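Side-chain contacts in deoxyhypusine synthase, putative (PDB 7L9R), which probably transfers the aminobutyl group of spermidine, with NAD, to a lysine of the eIF5A precursor, as deoxyhypusine synthases do: residues 87-92 / 345-350; 172-177 / 225-230. All coordinates share one frame; numbering follows the deposited sequence.

Interaction 1 of 2, residues 87-92 / 345-350; sequences CTIYLG and TKRFDG
R347 reaches out of the C-terminal loop to the N-terminal part of strand 87-93, where its guanidinium group meets the backbone of C87 and the side chain of I89. Its NH2 donates a hydrogen bond to C87 O at 3.0 Å. The acceptor is tilted slightly out of the guanidinium plane, and the N-H points somewhat off the oxygen (143°), while on the acceptor side the nitrogen lies in the carbonyl plane with a C=O...N angle of 155°. The side chain is stretched out from CG to NE, with CG anti to the backbone N (chi1 -177°), and this full extension carries the charge across to the strand.

I89 approaches from the opposite direction and lays its CD1 methyl over one face of the guanidinium, toward the rim, 4.1 Å from NE. Its CG1 stands at a similar 4.1 Å from NH2, so that the longer branch of the isoleucine does the touching. The strand thus offers the arginine a carbonyl near its edge and a methyl over its face.

The same NH2 also forms a salt bridge with D116, whose carboxylate accepts a hydrogen bond from I89 N, and NH1 bonds to K113 O; these bonds should fix the rotation of the group, and the carboxylate of D116 probably offsets the like charges of R347 and R86. The contact ties the loop after helix 330-339 to an inner strand of the parallel sheet, 87-93, which lies between 117-120 and 262-268, with M64 and L65 of helix 51-66 packing against I89.

Interaction 2 of 2, residues 172-177 / 225-230; sequences EFILDI and GLFGTC
F227 and I174 form the centre of an apolar contact between two helices. CD1 of I174 lies over one face of the F227 ring, displaced toward its rim, and CG1 comes within 3.9 Å of F227 CE1. This longer branch of I174 rests against the ring near CE1 and CZ, and its CD1 also touches CB of C230 at 4.1 Å.

The two aromatic residues meet more narrowly. F173 CE2 and F227 CE1 are 4.0 Å apart, and each ring presents its edge to the other; the two side chains run at about a right angle to each other.

This is helix-on-helix packing between 160-179 and 226-237: the axes of the two short segments pass 11.2 Å apart, crossing at -60°. G225 occupies the N-cap position of the second helix, and F227 N donates to E126.

M195 and M196 of helix 189-200 add to the packing on F173, L222 and L242 touch F227, and I231 and L234 extend the surface met by I174 along helix 226-237. D176 forms a salt bridge with R199 of helix 189-200, a residue that F173 also touches.

How the interactions relate
Interactions 1 and 2 lie on opposite sides of the chain's centre, with their own centres 33 Å apart and their nearest atoms about 17 Å apart, so neither touches the other. Along the chain, both segments of interaction 2 fall between the two of interaction 1. They differ in character: interaction 1 fastens the C-terminal loop to the central parallel sheet through a charged group, whereas interaction 2 is helix packing through buried apolar side chains, with its centre about 22 Å from the centre of the chain compared with 12 Å for interaction 1. No ligand or active-site residue is identified in either contact.

Interaction 1 of 2, residues 87-92 / 345-350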
ATOM      1  N   CYS B  87     -19.588  17.209 -24.342  1.00 68.24           N
ATOM      2  CA  CYS B  87     -18.784  16.154 -23.745  1.00 65.74           C
ATOM      3  C   CYS B  87     -19.704  15.113 -23.117  1.00 62.65           C
ATOM      4  O   CYS B  87     -20.559  15.453 -22.294  1.00 61.35           O
ATOM      5  CB  CYS B  87     -17.834  16.738 -22.701  1.00 58.02           C
ATOM      6  SG  CYS B  87     -16.719  15.534 -21.946  1.00 66.13           S
ATOM      7  N   THR B  88     -19.537  13.853 -23.516  1.00 62.91           N
ATOM      8  CA  THR B  88     -20.201  12.740 -22.848  1.00 59.52           C
ATOM      9  C   THR B  88     -19.441  12.424 -21.565  1.00 53.93           C
ATOM     10  O   THR B  88     -18.207  12.415 -21.558  1.00 58.73           O
ATOM     11  CB  THR B  88     -20.258  11.510 -23.759  1.00 59.35           C
ATOM     12  OG1 THR B  88     -20.960  11.827 -24.969  1.00 67.55           O
ATOM     13  CG2 THR B  88     -20.980  10.369 -23.066  1.00 60.14           C
ATOM     14  N   ILE B  89     -20.166  12.216 -20.470  1.00 47.37           N
ATOM     15  CA  ILE B  89     -19.560  12.086 -19.149  1.00 52.63           C
ATOM     16  C   ILE B  89     -19.896  10.721 -18.562  1.00 53.88           C
ATOM     17  O   ILE B  89     -21.074  10.372 -18.420  1.00 52.33           O
ATOM     18  CB  ILE B  89     -20.006  13.218 -18.208  1.00 51.80           C
ATOM     19  CG1 ILE B  89     -19.647  14.574 -18.824  1.00 55.99           C
ATOM     20  CG2 ILE B  89     -19.374  13.048 -16.837  1.00 46.81           C
ATOM     21  CD1 ILE B  89     -19.933  15.751 -17.934  1.00 52.68           C
ATOM     22  N   TYR B  90     -18.856   9.981 -18.180  1.00 52.26           N
ATOM     23  CA  TYR B  90     -18.959   8.646 -17.610  1.00 47.30           C
ATOM     24  C   TYR B  90     -18.588   8.714 -16.138  1.00 47.44           C
ATOM     25  O   TYR B  90     -17.536   9.259 -15.787  1.00 47.79           O
ATOM     26  CB  TYR B  90     -18.017   7.671 -18.330  1.00 43.70           C
ATOM     27  CG  TYR B  90     -18.335   7.479 -19.793  1.00 48.29           C
ATOM     28  CD1 TYR B  90     -17.939   8.414 -20.740  1.00 53.45           C
ATOM     29  CD2 TYR B  90     -19.036   6.360 -20.227  1.00 44.87           C
ATOM     30  CE1 TYR B  90     -18.244   8.244 -22.082  1.00 57.72           C
ATOM     31  CE2 TYR B  90     -19.343   6.181 -21.566  1.00 50.34           C
ATOM     32  CZ  TYR B  90     -18.944   7.125 -22.487  1.00 55.09           C
ATOM     33  OH  TYR B  90     -19.247   6.947 -23.816  1.00 56.33           O
ATOM     34  N   LEU B  91     -19.439   8.159 -15.280  1.00 47.08           N
ATOM     35  CA  LEU B  91     -19.183   8.141 -13.846  1.00 44.79           C
ATOM     36  C   LEU B  91     -19.016   6.699 -13.393  1.00 49.87           C
ATOM     37  O   LEU B  91     -19.943   5.892 -13.525  1.00 46.44           O
ATOM     38  CB  LEU B  91     -20.309   8.824 -13.071  1.00 40.69           C
ATOM     39  CG  LEU B  91     -20.180   8.762 -11.550  1.00 43.73           C
ATOM     40  CD1 LEU B  91     -18.881   9.410 -11.084  1.00 43.37           C
ATOM     41  CD2 LEU B  91     -21.383   9.417 -10.893  1.00 42.83           C
ATOM     42  N   GLY B  92     -17.843   6.380 -12.859  1.00 46.42           N
ATOM     43  CA  GLY B  92     -17.557   5.060 -12.320  1.00 43.71           C
ATOM     44  C   GLY B  92     -17.343   5.149 -10.821  1.00 48.12           C
ATOM     45  O   GLY B  92     -16.690   6.076 -10.335  1.00 50.78           O
ATOM     46  N   THR B 345     -21.910  24.647 -11.734  1.00 67.70           N
ATOM     47  CA  THR B 345     -21.591  24.882 -13.135  1.00 69.44           C
ATOM     48  C   THR B 345     -22.726  24.345 -13.996  1.00 65.27           C
ATOM     49  O   THR B 345     -23.079  23.166 -13.895  1.00 71.44           O
ATOM     50  CB  THR B 345     -20.274  24.205 -13.517  1.00 73.72           C
ATOM     51  OG1 THR B 345     -19.206  24.740 -12.723  1.00 64.46           O
ATOM     52  CG2 THR B 345     -19.970  24.446 -14.986  1.00 70.83           C
ATOM     53  N   LYS B 346     -23.298  25.204 -14.834  1.00 71.72           N
ATOM     54  CA  LYS B 346     -24.330  24.765 -15.765  1.00 75.48           C
ATOM     55  C   LYS B 346     -23.710  23.889 -16.848  1.00 74.17           C
ATOM     56  O   LYS B 346     -22.679  24.244 -17.429  1.00 72.20           O
ATOM     57  CB  LYS B 346     -25.031  25.971 -16.389  1.00 65.15           C
ATOM     58  N   ARG B 347     -24.333  22.742 -17.120  1.00 75.37           N
ATOM     59  CA  ARG B 347     -23.826  21.832 -18.139  1.00 68.25           C
ATOM     60  C   ARG B 347     -24.305  22.268 -19.518  1.00 73.76           C
ATOM     61  O   ARG B 347     -25.497  22.529 -19.718  1.00 74.09           O
ATOM     62  CB  ARG B 347     -24.265  20.393 -17.861  1.00 70.06           C
ATOM     63  CG  ARG B 347     -23.698  19.409 -18.868  1.00 67.63           C
ATOM     64  CD  ARG B 347     -24.055  17.955 -18.586  1.00 65.99           C
ATOM     65  NE  ARG B 347     -23.440  17.103 -19.598  1.00 65.45           N
ATOM     66  CZ  ARG B 347     -23.768  15.843 -19.844  1.00 60.57           C
ATOM     67  NH1 ARG B 347     -24.694  15.214 -19.140  1.00 58.11           N
ATOM     68  NH2 ARG B 347     -23.173  15.207 -20.849  1.00 64.64           N
ATOM     69  N   PHE B 348     -23.370  22.363 -20.461  1.00 71.59           N
ATOM     70  CA  PHE B 348     -23.717  22.716 -21.828  1.00 67.84           C
ATOM     71  C   PHE B 348     -24.684  21.690 -22.404  1.00 78.84           C
ATOM     72  O   PHE B 348     -24.494  20.478 -22.250  1.00 72.69           O
ATOM     73  CB  PHE B 348     -22.456  22.807 -22.687  1.00 67.09           C
ATOM     74  CG  PHE B 348     -22.707  23.293 -24.088  1.00 75.63           C
ATOM     75  CD1 PHE B 348     -23.357  24.498 -24.311  1.00 81.76           C
ATOM     76  CD2 PHE B 348     -22.281  22.551 -25.182  1.00 77.78           C
ATOM     77  CE1 PHE B 348     -23.586  24.956 -25.605  1.00 83.72           C
ATOM     78  CE2 PHE B 348     -22.503  22.998 -26.474  1.00 80.99           C
ATOM     79  CZ  PHE B 348     -23.159  24.202 -26.688  1.00 88.47           C
ATOM     80  N   ASP B 349     -25.728  22.181 -23.074  1.00 76.31           N
ATOM     81  CA  ASP B 349     -26.763  21.281 -23.565  1.00 85.46           C
ATOM     82  C   ASP B 349     -26.409  20.633 -24.895  1.00 83.31           C
ATOM     83  O   ASP B 349     -27.116  19.714 -25.323  1.00 88.27           O
ATOM     84  CB  ASP B 349     -28.105  22.014 -23.682  1.00 80.49           C
ATOM     85  CG  ASP B 349     -28.077  23.151 -24.686  1.00 90.63           C
ATOM     86  OD1 ASP B 349     -27.008  23.433 -25.265  1.00 95.56           O
ATOM     87  OD2 ASP B 349     -29.145  23.758 -24.906  1.00 96.53           O
ATOM     88  N   GLY B 350     -25.339  21.075 -25.551  1.00 79.10           N
ATOM     89  CA  GLY B 350     -24.917  20.475 -26.796  1.00 78.40           C
ATOM     90  C   GLY B 350     -25.697  20.912 -28.012  1.00 93.15           C
ATOM     91  O   GLY B 350     -25.391  20.446 -29.119  1.00 94.66           O
TER

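Interaction 2 of 2, residues 172-177 / 225-230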
ATOM      1  N   GLU B 172     -38.573 -11.702  -6.252  1.00 67.16           N
ATOM      2  CA  GLU B 172     -39.850 -11.453  -6.912  1.00 75.53           C
ATOM      3  C   GLU B 172     -39.641 -10.823  -8.281  1.00 72.62           C
ATOM      4  O   GLU B 172     -40.340 -11.163  -9.243  1.00 71.00           O
ATOM      5  CB  GLU B 172     -40.736 -10.573  -6.030  1.00 71.41           C
ATOM      6  CG  GLU B 172     -41.167 -11.244  -4.735  1.00 73.27           C
ATOM      7  CD  GLU B 172     -42.099 -10.380  -3.916  1.00 95.95           C
ATOM      8  OE1 GLU B 172     -42.951  -9.688  -4.519  1.00103.75           O
ATOM      9  OE2 GLU B 172     -41.984 -10.392  -2.671  1.00101.56           O
ATOM     10  N   PHE B 173     -38.658  -9.926  -8.394  1.00 67.97           N
ATOM     11  CA  PHE B 173     -38.331  -9.339  -9.688  1.00 66.34           C
ATOM     12  C   PHE B 173     -37.838 -10.398 -10.668  1.00 64.40           C
ATOM     13  O   PHE B 173     -38.252 -10.417 -11.833  1.00 72.32           O
ATOM     14  CB  PHE B 173     -37.292  -8.233  -9.494  1.00 57.56           C
ATOM     15  CG  PHE B 173     -36.601  -7.805 -10.759  1.00 56.94           C
ATOM     16  CD1 PHE B 173     -37.225  -6.955 -11.660  1.00 63.93           C
ATOM     17  CD2 PHE B 173     -35.300  -8.212 -11.019  1.00 54.64           C
ATOM     18  CE1 PHE B 173     -36.576  -6.546 -12.819  1.00 60.55           C
ATOM     19  CE2 PHE B 173     -34.644  -7.811 -12.172  1.00 51.20           C
ATOM     20  CZ  PHE B 173     -35.280  -6.973 -13.071  1.00 57.89           C
ATOM     21  N   ILE B 174     -36.962 -11.293 -10.214  1.00 65.26           N
ATOM     22  CA  ILE B 174     -36.447 -12.337 -11.095  1.00 69.72           C
ATOM     23  C   ILE B 174     -37.581 -13.241 -11.561  1.00 78.32           C
ATOM     24  O   ILE B 174     -37.658 -13.618 -12.737  1.00 88.08           O
ATOM     25  CB  ILE B 174     -35.335 -13.129 -10.383  1.00 66.99           C
ATOM     26  CG1 ILE B 174     -34.111 -12.238 -10.180  1.00 64.06           C
ATOM     27  CG2 ILE B 174     -34.951 -14.358 -11.201  1.00 73.88           C
ATOM     28  CD1 ILE B 174     -33.089 -12.798  -9.211  1.00 59.98           C
ATOM     29  N   LEU B 175     -38.481 -13.604 -10.645  1.00 82.14           N
ATOM     30  CA  LEU B 175     -39.603 -14.462 -11.005  1.00 87.76           C
ATOM     31  C   LEU B 175     -40.606 -13.745 -11.904  1.00 95.96           C
ATOM     32  O   LEU B 175     -41.227 -14.380 -12.764  1.00102.04           O
ATOM     33  CB  LEU B 175     -40.295 -14.974  -9.743  1.00 88.15           C
ATOM     34  CG  LEU B 175     -39.482 -15.932  -8.876  1.00 89.23           C
ATOM     35  CD1 LEU B 175     -40.205 -16.198  -7.562  1.00 89.89           C
ATOM     36  CD2 LEU B 175     -39.206 -17.226  -9.624  1.00 91.83           C
ATOM     37  N   ASP B 176     -40.792 -12.433 -11.717  1.00 87.42           N
ATOM     38  CA  ASP B 176     -41.713 -11.694 -12.577  1.00 86.57           C
ATOM     39  C   ASP B 176     -41.221 -11.665 -14.015  1.00 94.70           C
ATOM     40  O   ASP B 176     -42.029 -11.693 -14.951  1.00104.77           O
ATOM     41  CB  ASP B 176     -41.938 -10.273 -12.058  1.00 83.09           C
ATOM     42  CG  ASP B 176     -43.060 -10.197 -11.040  1.00 97.60           C
ATOM     43  OD1 ASP B 176     -43.521 -11.262 -10.577  1.00106.33           O
ATOM     44  OD2 ASP B 176     -43.501  -9.074 -10.719  1.00 97.01           O
ATOM     45  N   ILE B 177     -39.903 -11.576 -14.217  1.00 80.99           N
ATOM     46  CA  ILE B 177     -39.382 -11.581 -15.579  1.00 91.32           C
ATOM     47  C   ILE B 177     -39.737 -12.884 -16.273  1.00102.45           C
ATOM     48  O   ILE B 177     -40.150 -12.895 -17.441  1.00109.49           O
ATOM     49  CB  ILE B 177     -37.857 -11.377 -15.572  1.00 87.73           C
ATOM     50  CG1 ILE B 177     -37.485  -9.972 -15.117  1.00 75.68           C
ATOM     51  CG2 ILE B 177     -37.271 -11.706 -16.936  1.00 81.52           C
ATOM     52  CD1 ILE B 177     -36.006  -9.785 -15.017  1.00 73.59           C
ATOM     53  N   GLY B 225     -22.810 -10.491  -7.244  1.00 48.18           N
ATOM     54  CA  GLY B 225     -23.254  -9.941  -5.991  1.00 48.97           C
ATOM     55  C   GLY B 225     -24.524 -10.591  -5.482  1.00 50.22           C
ATOM     56  O   GLY B 225     -24.894 -11.705  -5.882  1.00 46.18           O
ATOM     57  N   LEU B 226     -25.221  -9.870  -4.597  1.00 48.94           N
ATOM     58  CA  LEU B 226     -26.431 -10.405  -3.978  1.00 49.71           C
ATOM     59  C   LEU B 226     -27.457 -10.823  -5.027  1.00 50.33           C
ATOM     60  O   LEU B 226     -28.163 -11.826  -4.846  1.00 53.49           O
ATOM     61  CB  LEU B 226     -27.031  -9.371  -3.028  1.00 51.53           C
ATOM     62  CG  LEU B 226     -28.204  -9.837  -2.171  1.00 52.46           C
ATOM     63  CD1 LEU B 226     -27.765 -10.982  -1.270  1.00 50.30           C
ATOM     64  CD2 LEU B 226     -28.768  -8.677  -1.356  1.00 49.61           C
ATOM     65  N   PHE B 227     -27.532 -10.085  -6.143  1.00 44.91           N
ATOM     66  CA  PHE B 227     -28.383 -10.497  -7.260  1.00 52.91           C
ATOM     67  C   PHE B 227     -28.074 -11.925  -7.699  1.00 48.14           C
ATOM     68  O   PHE B 227     -28.990 -12.720  -7.939  1.00 48.70           O
ATOM     69  CB  PHE B 227     -28.232  -9.522  -8.434  1.00 47.42           C
ATOM     70  CG  PHE B 227     -29.221  -9.750  -9.554  1.00 46.54           C
ATOM     71  CD1 PHE B 227     -30.484  -9.188  -9.512  1.00 55.68           C
ATOM     72  CD2 PHE B 227     -28.877 -10.511 -10.657  1.00 45.80           C
ATOM     73  CE1 PHE B 227     -31.391  -9.397 -10.541  1.00 55.57           C
ATOM     74  CE2 PHE B 227     -29.774 -10.722 -11.684  1.00 54.97           C
ATOM     75  CZ  PHE B 227     -31.037 -10.168 -11.625  1.00 48.89           C
ATOM     76  N   GLY B 228     -26.789 -12.280  -7.792  1.00 52.33           N
ATOM     77  CA  GLY B 228     -26.440 -13.638  -8.184  1.00 45.75           C
ATOM     78  C   GLY B 228     -26.772 -14.654  -7.107  1.00 51.92           C
ATOM     79  O   GLY B 228     -27.237 -15.756  -7.407  1.00 56.93           O
ATOM     80  N   THR B 229     -26.570 -14.288  -5.839  1.00 55.92           N
ATOM     81  CA  THR B 229     -27.000 -15.146  -4.737  1.00 59.80           C
ATOM     82  C   THR B 229     -28.486 -15.473  -4.836  1.00 63.84           C
ATOM     83  O   THR B 229     -28.891 -16.623  -4.631  1.00 64.85           O
ATOM     84  CB  THR B 229     -26.704 -14.471  -3.397  1.00 64.01           C
ATOM     85  OG1 THR B 229     -25.312 -14.138  -3.321  1.00 63.86           O
ATOM     86  CG2 THR B 229     -27.078 -15.390  -2.232  1.00 63.49           C
ATOM     87  N   CYS B 230     -29.313 -14.474  -5.166  1.00 55.32           N
ATOM     88  CA  CYS B 230     -30.746 -14.713  -5.302  1.00 55.72           C
ATOM     89  C   CYS B 230     -31.052 -15.640  -6.466  1.00 62.82           C
ATOM     90  O   CYS B 230     -31.993 -16.439  -6.396  1.00 70.06           O
ATOM     91  CB  CYS B 230     -31.487 -13.388  -5.469  1.00 51.28           C
ATOM     92  SG  CYS B 230     -31.402 -12.346  -4.013  1.00 54.44           S
TER